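Side-chain contact in ralf, proline/betaine transporter (Legionella pneumophila, PDB 4D7Q), which is an engineered fusion of the Sec7 domain of one bacterial effector with the capping domain of another, and probably acts as a guanine nucleotide exchange factor: residues A135-L140 with G174-G179. The protein carries 2 engineered substitutions. Residues are numbered along the deposited sequence; the frame is centred on the assembly and turned at random.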
loop_
_atom_site.group_PDB
_atom_site.type_symbol
_atom_site.label_atom_id
_atom_site.label_comp_id
_atom_site.label_asym_id
_atom_site.label_seq_id
_atom_site.Cartn_x
_atom_site.Cartn_y
_atom_site.Cartn_z
ATOM N N ALA A 135 2.512 -20.011 4.244
ATOM C CA ALA A 135 2.419 -18.560 4.143
ATOM C C ALA A 135 1.021 -18.049 3.724
ATOM O O ALA A 135 0.650 -16.942 4.107
ATOM C CB ALA A 135 3.506 -18.020 3.217
ATOM N N ASP A 136 0.250 -18.853 2.954
ATOM C CA ASP A 136 -1.110 -18.495 2.527
ATOM C C ASP A 136 -2.068 -18.483 3.694
ATOM O O ASP A 136 -2.909 -17.586 3.782
ATOM C CB ASP A 136 -1.618 -19.427 1.410
ATOM C CG ASP A 136 -0.829 -19.325 0.110
ATOM O OD1 ASP A 136 -0.460 -18.193 -0.277
ATOM O OD2 ASP A 136 -0.580 -20.379 -0.519
ATOM N N ALA A 137 -1.939 -19.452 4.607
ATOM C CA ALA A 137 -2.757 -19.509 5.826
ATOM C C ALA A 137 -2.383 -18.328 6.717
ATOM O O ALA A 137 -3.270 -17.691 7.278
ATOM C CB ALA A 137 -2.523 -20.805 6.572
ATOM N N ALA A 138 -1.088 -17.996 6.805
ATOM C CA ALA A 138 -0.644 -16.830 7.581
ATOM C C ALA A 138 -1.235 -15.555 6.972
ATOM O O ALA A 138 -1.644 -14.667 7.706
ATOM C CB ALA A 138 0.881 -16.745 7.583
ATOM N N TYR A 139 -1.296 -15.477 5.632
ATOM C CA TYR A 139 -1.843 -14.321 4.901
ATOM C C TYR A 139 -3.343 -14.083 5.218
ATOM O O TYR A 139 -3.758 -12.964 5.545
ATOM C CB TYR A 139 -1.567 -14.543 3.405
ATOM C CG TYR A 139 -2.168 -13.508 2.485
ATOM C CD1 TYR A 139 -1.464 -12.356 2.146
ATOM C CD2 TYR A 139 -3.445 -13.684 1.941
ATOM C CE1 TYR A 139 -1.996 -11.419 1.255
ATOM C CE2 TYR A 139 -3.985 -12.756 1.052
ATOM C CZ TYR A 139 -3.258 -11.625 0.713
ATOM O OH TYR A 139 -3.793 -10.708 -0.152
ATOM N N LEU A 140 -4.133 -15.165 5.167
ATOM C CA LEU A 140 -5.558 -15.176 5.479
ATOM C C LEU A 140 -5.796 -14.745 6.938
ATOM O O LEU A 140 -6.649 -13.883 7.191
ATOM C CB LEU A 140 -6.139 -16.585 5.208
ATOM C CG LEU A 140 -7.666 -16.679 5.508
ATOM C CD1 LEU A 140 -8.481 -16.370 4.282
ATOM C CD2 LEU A 140 -8.048 -18.023 6.039
ATOM N N GLY A 174 -12.021 -24.120 6.911
ATOM C CA GLY A 174 -11.466 -24.389 5.594
ATOM C C GLY A 174 -10.383 -23.432 5.131
ATOM O O GLY A 174 -9.922 -23.549 4.002
ATOM N N GLY A 175 -9.956 -22.517 6.001
ATOM C CA GLY A 175 -8.937 -21.515 5.676
ATOM C C GLY A 175 -7.505 -21.905 5.987
ATOM O O GLY A 175 -6.582 -21.127 5.707
ATOM N N ASN A 176 -7.308 -23.107 6.599
ATOM C CA ASN A 176 -5.992 -23.611 6.967
ATOM C C ASN A 176 -5.593 -24.699 6.014
ATOM O O ASN A 176 -5.834 -25.867 6.280
ATOM C CB ASN A 176 -5.957 -24.127 8.433
ATOM C CG ASN A 176 -4.591 -24.526 8.934
ATOM O OD1 ASN A 176 -3.554 -24.022 8.494
ATOM N ND2 ASN A 176 -4.557 -25.439 9.886
ATOM N N ASN A 177 -5.006 -24.321 4.877
ATOM C CA ASN A 177 -4.542 -25.285 3.876
ATOM C C ASN A 177 -5.721 -26.201 3.411
ATOM O O ASN A 177 -5.551 -27.404 3.264
ATOM C CB ASN A 177 -3.384 -26.075 4.524
ATOM C CG ASN A 177 -2.452 -26.812 3.627
ATOM O OD1 ASN A 177 -1.959 -27.877 3.995
ATOM N ND2 ASN A 177 -2.137 -26.245 2.477
ATOM N N GLY A 178 -6.924 -25.620 3.279
ATOM C CA GLY A 178 -8.126 -26.358 2.903
ATOM C C GLY A 178 -8.834 -26.990 4.085
ATOM O O GLY A 178 -9.919 -27.556 3.935
ATOM N N GLY A 179 -8.193 -26.927 5.246
ATOM C CA GLY A 179 -8.705 -27.479 6.492
ATOM C C GLY A 179 -8.929 -26.414 7.543
ATOM O O GLY A 179 -9.032 -25.238 7.213
#
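Leu140 leaves its helix with CG anti to the backbone N (chi1 -180°), which sends the chain toward the loop, and chi2 near 91°, away from the staggered values, brings CD2 to the edge formed by Gly175 CA and O, tilted off their plane. Asn176 is likewise extended, with CG opposite its own N (chi1 -174°); although its CB points away from the helix, the amide at the end of the chain turns back to Ala137. The tightest approach is that of the Leu140 methyl CD2, 3.4 Å from the carbonyl O of Gly175 and 3.6 Å from the bare Gly175 CA. One turn earlier on the helix, Ala137 points its CB toward the loop and meets Asn176 OD1 at 3.9 Å, a van der Waals contact. Both segments belong to the Sec7 part of the chimera, an all-helical fold, where the loop between helices 165-171 and 183-195 packs against the first turns of helix 135-152. That loop folds into a type I' turn from Asn176 to Gly179, closed by Asn176 N to Gly179 O and Gly179 N to Asn176 O, each 2.8 Å, and a classic bulge at Gly175 and Asn176 faces Gly179. No hydrogen bond joins the two segments directly; instead, both polar atoms of the Asn176 amide are bonded, OD1 to Ser133 OG just before the helix and ND2 to the carbonyl O of Asp180.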